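PDB 4UPK: phosphonate monoester hydrolase from Ruegeria pomeroyi, which is a hydrolase of the sulfatase family, with the fold of the alkaline phosphatase clan. Local coordinates for residues Q404-R416 with T527-D538. Residues are numbered along the deposited sequence; the frame is centred on the assembly and turned at random.
Sequences QEIPNAVDGRSLR and THEGARTQRRYD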
loop_
_atom_site.group_PDB
_atom_site.type_symbol
_atom_site.label_atom_id
_atom_site.label_comp_id
_atom_site.label_asym_id
_atom_site.label_seq_id
_atom_site.Cartn_x
_atom_site.Cartn_y
_atom_site.Cartn_z
ATOM N N GLN A 404 14.339 -13.031 17.240
ATOM C CA GLN A 404 13.558 -12.073 16.457
ATOM C C GLN A 404 12.454 -11.490 17.331
ATOM O O GLN A 404 11.812 -12.236 18.077
ATOM C CB GLN A 404 12.969 -12.760 15.204
ATOM C CG GLN A 404 12.189 -11.849 14.261
ATOM C CD GLN A 404 12.985 -10.673 13.717
ATOM O OE1 GLN A 404 14.161 -10.789 13.339
ATOM N NE2 GLN A 404 12.341 -9.510 13.629
ATOM N N GLU A 405 12.244 -10.160 17.239
ATOM C CA GLU A 405 11.237 -9.405 17.982
ATOM C C GLU A 405 9.856 -10.012 17.787
ATOM O O GLU A 405 9.465 -10.320 16.655
ATOM C CB GLU A 405 11.226 -7.936 17.521
ATOM C CG GLU A 405 10.412 -7.011 18.414
ATOM C CD GLU A 405 10.308 -5.559 17.982
ATOM O OE1 GLU A 405 11.103 -5.118 17.120
ATOM O OE2 GLU A 405 9.432 -4.853 18.529
ATOM N N ILE A 406 9.134 -10.218 18.902
ATOM C CA ILE A 406 7.778 -10.739 18.838
ATOM C C ILE A 406 6.854 -9.508 18.730
ATOM O O ILE A 406 6.898 -8.641 19.610
ATOM C CB ILE A 406 7.386 -11.665 20.036
ATOM C CG1 ILE A 406 8.407 -12.815 20.265
ATOM C CG2 ILE A 406 5.954 -12.201 19.859
ATOM C CD1 ILE A 406 8.397 -13.407 21.673
ATOM N N PRO A 407 6.002 -9.418 17.677
ATOM C CA PRO A 407 5.050 -8.296 17.601
ATOM C C PRO A 407 4.081 -8.278 18.802
ATOM O O PRO A 407 3.766 -9.341 19.358
ATOM C CB PRO A 407 4.280 -8.586 16.293
ATOM C CG PRO A 407 5.108 -9.505 15.541
ATOM C CD PRO A 407 5.821 -10.341 16.540
ATOM N N ASN A 408 3.600 -7.064 19.191
ATOM C CA ASN A 408 2.632 -6.864 20.278
ATOM C C ASN A 408 1.261 -7.496 19.945
ATOM O O ASN A 408 0.536 -7.878 20.865
ATOM C CB ASN A 408 2.472 -5.374 20.607
ATOM C CG ASN A 408 3.549 -4.797 21.497
ATOM O OD1 ASN A 408 4.373 -5.501 22.092
ATOM N ND2 ASN A 408 3.526 -3.481 21.647
ATOM N N ALA A 409 0.928 -7.636 18.640
ATOM C CA ALA A 409 -0.305 -8.283 18.161
ATOM C C ALA A 409 -0.436 -9.744 18.662
ATOM O O ALA A 409 -1.548 -10.242 18.820
ATOM C CB ALA A 409 -0.343 -8.259 16.637
ATOM N N VAL A 410 0.703 -10.410 18.920
ATOM C CA VAL A 410 0.760 -11.790 19.391
ATOM C C VAL A 410 0.246 -11.906 20.831
ATOM O O VAL A 410 0.825 -11.333 21.766
ATOM C CB VAL A 410 2.167 -12.432 19.161
ATOM C CG1 VAL A 410 2.288 -13.807 19.804
ATOM C CG2 VAL A 410 2.501 -12.510 17.674
ATOM N N ASP A 411 -0.860 -12.643 20.991
ATOM C CA ASP A 411 -1.517 -12.919 22.281
ATOM C C ASP A 411 -0.793 -14.007 23.074
ATOM O O ASP A 411 -0.867 -14.010 24.307
ATOM C CB ASP A 411 -2.976 -13.343 22.066
ATOM C CG ASP A 411 -3.876 -12.268 21.481
ATOM O OD1 ASP A 411 -3.836 -11.121 21.979
ATOM O OD2 ASP A 411 -4.653 -12.585 20.563
ATOM N N GLY A 412 -0.136 -14.930 22.355
ATOM C CA GLY A 412 0.613 -16.036 22.938
ATOM C C GLY A 412 1.892 -15.615 23.610
ATOM O O GLY A 412 2.406 -14.525 23.361
ATOM N N ARG A 413 2.406 -16.486 24.474
ATOM C CA ARG A 413 3.630 -16.265 25.226
ATOM C C ARG A 413 4.622 -17.400 24.965
ATOM O O ARG A 413 4.230 -18.565 24.861
ATOM C CB ARG A 413 3.321 -16.151 26.728
ATOM C CG ARG A 413 2.554 -14.881 27.103
ATOM C CD ARG A 413 2.268 -14.788 28.590
ATOM N NE ARG A 413 3.487 -14.761 29.405
ATOM C CZ ARG A 413 3.496 -14.816 30.733
ATOM N NH1 ARG A 413 2.357 -14.869 31.409
ATOM N NH2 ARG A 413 4.641 -14.826 31.394
ATOM N N SER A 414 5.905 -17.047 24.853
ATOM C CA SER A 414 6.998 -17.990 24.623
ATOM C C SER A 414 7.033 -19.117 25.666
ATOM O O SER A 414 6.934 -18.867 26.873
ATOM C CB SER A 414 8.332 -17.253 24.601
ATOM O OG SER A 414 9.415 -18.133 24.353
ATOM N N LEU A 415 7.185 -20.357 25.180
ATOM C CA LEU A 415 7.284 -21.556 26.003
ATOM C C LEU A 415 8.729 -21.858 26.376
ATOM O O LEU A 415 8.987 -22.867 27.038
ATOM C CB LEU A 415 6.675 -22.758 25.266
ATOM C CG LEU A 415 5.182 -22.708 24.972
ATOM C CD1 LEU A 415 4.750 -23.961 24.249
ATOM C CD2 LEU A 415 4.362 -22.523 26.238
ATOM N N ARG A 416 9.673 -20.991 25.951
ATOM C CA ARG A 416 11.102 -21.132 26.210
ATOM C C ARG A 416 11.470 -21.368 27.685
ATOM O O ARG A 416 12.231 -22.310 27.910
ATOM C CB ARG A 416 11.918 -20.005 25.566
ATOM C CG ARG A 416 13.276 -20.463 25.079
ATOM C CD ARG A 416 14.003 -19.339 24.409
ATOM N NE ARG A 416 15.415 -19.651 24.235
ATOM C CZ ARG A 416 16.298 -18.816 23.701
ATOM N NH1 ARG A 416 15.913 -17.617 23.272
ATOM N NH2 ARG A 416 17.570 -19.173 23.580
ATOM N N THR A 527 3.453 10.861 20.859
ATOM C CA THR A 527 4.103 11.819 21.771
ATOM C C THR A 527 4.600 13.027 20.966
ATOM O O THR A 527 4.657 12.955 19.736
ATOM C CB THR A 527 5.269 11.138 22.572
ATOM O OG1 THR A 527 6.473 11.078 21.781
ATOM C CG2 THR A 527 4.897 9.735 23.126
ATOM N N HIS A 528 5.007 14.114 21.662
ATOM C CA HIS A 528 5.545 15.346 21.071
ATOM C C HIS A 528 6.808 15.102 20.212
ATOM O O HIS A 528 7.113 15.915 19.339
ATOM C CB HIS A 528 5.814 16.390 22.175
ATOM C CG HIS A 528 6.864 15.972 23.163
ATOM N ND1 HIS A 528 6.628 14.968 24.098
ATOM C CD2 HIS A 528 8.134 16.419 23.316
ATOM C CE1 HIS A 528 7.760 14.838 24.778
ATOM N NE2 HIS A 528 8.693 15.691 24.345
ATOM N N GLU A 529 7.514 13.976 20.448
ATOM C CA GLU A 529 8.737 13.556 19.744
ATOM C C GLU A 529 8.482 12.486 18.656
ATOM O O GLU A 529 9.409 12.095 17.934
ATOM C CB GLU A 529 9.763 13.013 20.759
ATOM C CG GLU A 529 10.328 14.059 21.707
ATOM C CD GLU A 529 10.992 13.544 22.969
ATOM O OE1 GLU A 529 11.469 12.386 22.973
ATOM O OE2 GLU A 529 11.066 14.319 23.950
ATOM N N GLY A 530 7.237 12.028 18.556
ATOM C CA GLY A 530 6.828 10.988 17.615
ATOM C C GLY A 530 6.164 9.805 18.294
ATOM O O GLY A 530 5.826 9.872 19.480
ATOM N N ALA A 531 5.970 8.711 17.546
ATOM C CA ALA A 531 5.353 7.481 18.056
ATOM C C ALA A 531 6.336 6.628 18.857
ATOM O O ALA A 531 7.454 6.385 18.415
ATOM C CB ALA A 531 4.756 6.670 16.916
ATOM N N ARG A 532 5.924 6.200 20.053
ATOM C CA ARG A 532 6.745 5.371 20.933
ATOM C C ARG A 532 5.982 4.122 21.331
ATOM O O ARG A 532 4.793 4.208 21.609
ATOM C CB ARG A 532 7.207 6.172 22.171
ATOM C CG ARG A 532 8.105 7.392 21.879
ATOM C CD ARG A 532 9.499 7.033 21.370
ATOM N NE ARG A 532 10.368 8.208 21.238
ATOM C CZ ARG A 532 10.574 8.874 20.104
ATOM N NH1 ARG A 532 9.997 8.476 18.975
ATOM N NH2 ARG A 532 11.378 9.930 20.084
ATOM N N THR A 533 6.658 2.951 21.340
ATOM C CA THR A 533 6.014 1.669 21.675
ATOM C C THR A 533 6.425 1.069 23.015
ATOM O O THR A 533 7.545 1.296 23.475
ATOM C CB THR A 533 6.084 0.675 20.507
ATOM O OG1 THR A 533 5.123 -0.368 20.729
ATOM C CG2 THR A 533 7.486 0.096 20.291
ATOM N N GLN A 534 5.493 0.319 23.639
ATOM C CA GLN A 534 5.657 -0.390 24.903
ATOM C C GLN A 534 5.515 -1.884 24.604
ATOM O O GLN A 534 4.571 -2.281 23.928
ATOM C CB GLN A 534 4.598 0.076 25.925
ATOM C CG GLN A 534 4.747 -0.490 27.343
ATOM C CD GLN A 534 6.067 -0.148 28.014
ATOM O OE1 GLN A 534 6.392 1.021 28.284
ATOM N NE2 GLN A 534 6.852 -1.173 28.323
ATOM N N ARG A 535 6.484 -2.690 25.064
ATOM C CA ARG A 535 6.553 -4.147 24.911
ATOM C C ARG A 535 5.406 -4.801 25.693
ATOM O O ARG A 535 5.202 -4.460 26.856
ATOM C CB ARG A 535 7.914 -4.645 25.422
ATOM C CG ARG A 535 8.242 -6.075 25.058
ATOM C CD ARG A 535 9.749 -6.291 25.035
ATOM N NE ARG A 535 10.261 -6.899 26.266
ATOM C CZ ARG A 535 10.897 -8.071 26.321
ATOM N NH1 ARG A 535 11.108 -8.773 25.212
ATOM N NH2 ARG A 535 11.324 -8.547 27.485
ATOM N N ARG A 536 4.638 -5.702 25.038
ATOM C CA ARG A 536 3.463 -6.353 25.639
ATOM C C ARG A 536 3.818 -7.320 26.743
ATOM O O ARG A 536 3.212 -7.297 27.825
ATOM C CB ARG A 536 2.599 -7.052 24.567
ATOM C CG ARG A 536 1.257 -7.526 25.091
ATOM C CD ARG A 536 0.502 -8.322 24.051
ATOM N NE ARG A 536 -0.655 -9.016 24.629
ATOM C CZ ARG A 536 -1.648 -9.534 23.917
ATOM N NH1 ARG A 536 -1.644 -9.435 22.593
ATOM N NH2 ARG A 536 -2.664 -10.143 24.525
ATOM N N TYR A 537 4.773 -8.201 26.439
ATOM C CA TYR A 537 5.184 -9.243 27.345
ATOM C C TYR A 537 6.505 -9.058 28.054
ATOM O O TYR A 537 7.584 -8.961 27.453
ATOM C CB TYR A 537 4.959 -10.628 26.751
ATOM C CG TYR A 537 3.490 -10.970 26.576
ATOM C CD1 TYR A 537 2.638 -11.062 27.675
ATOM C CD2 TYR A 537 2.970 -11.286 25.320
ATOM C CE1 TYR A 537 1.309 -11.455 27.531
ATOM C CE2 TYR A 537 1.644 -11.685 25.163
ATOM C CZ TYR A 537 0.818 -11.776 26.275
ATOM O OH TYR A 537 -0.498 -12.142 26.146
ATOM N N ASP A 538 6.335 -8.934 29.371
ATOM C CA ASP A 538 7.212 -8.761 30.524
ATOM C C ASP A 538 8.695 -9.049 30.338
ATOM O O ASP A 538 9.038 -10.074 29.710
ATOM C CB ASP A 538 6.622 -9.579 31.694
ATOM C CG ASP A 538 5.148 -9.922 31.487
ATOM O OD1 ASP A 538 4.327 -8.975 31.360
ATOM O OD2 ASP A 538 4.829 -11.128 31.364
ATOM O OXT ASP A 538 9.509 -8.272 30.890
#
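Arg536 reaches into the loop 404-416 and finds two acceptors in the plane of its guanidinium. Its CG stands opposite the backbone N (chi1 -170°), sending the straight chain to Asp411. Arg536 NH1 donates nearly straight to Asn408 O (171°). Arg536 NH1 and NH2 both bond Asp411 OD1, at 2.8 and 3.0 Å, an end-on salt bridge. The carboxylate of Asp411 and the guanidinium of Arg536 stand 80° apart, with NH2 on the anti lone pair of OD1. Asp411 OD2 accepts from Asn97 ND2 and Tyr94 N, so both carboxylate oxygens have partners. The Asn408 side-chain amide bonds the tail's backbone at two points: ND2 gives to Gln534 O (2.8 Å), while OD1 takes Arg536 N, which sits above the Asn408 side-chain carbonyl plane. Tyr537 OH donates to Asp411 O at 2.6 Å. Its ring is sandwiched, with Arg413 CG over one face (CH-pi) and Arg536 CG over the other. Arg413 NH2 pairs with Asp426; Asp538 OD2, over the guanidinium face, adds only a long charge contact. Just before this tail, the hairpin 524-533 packs against a second subunit, as does Gln534. This is a C-terminal tail pinned to the loop between helices 394-402 and 416-419 of the alkaline phosphatase-like fold.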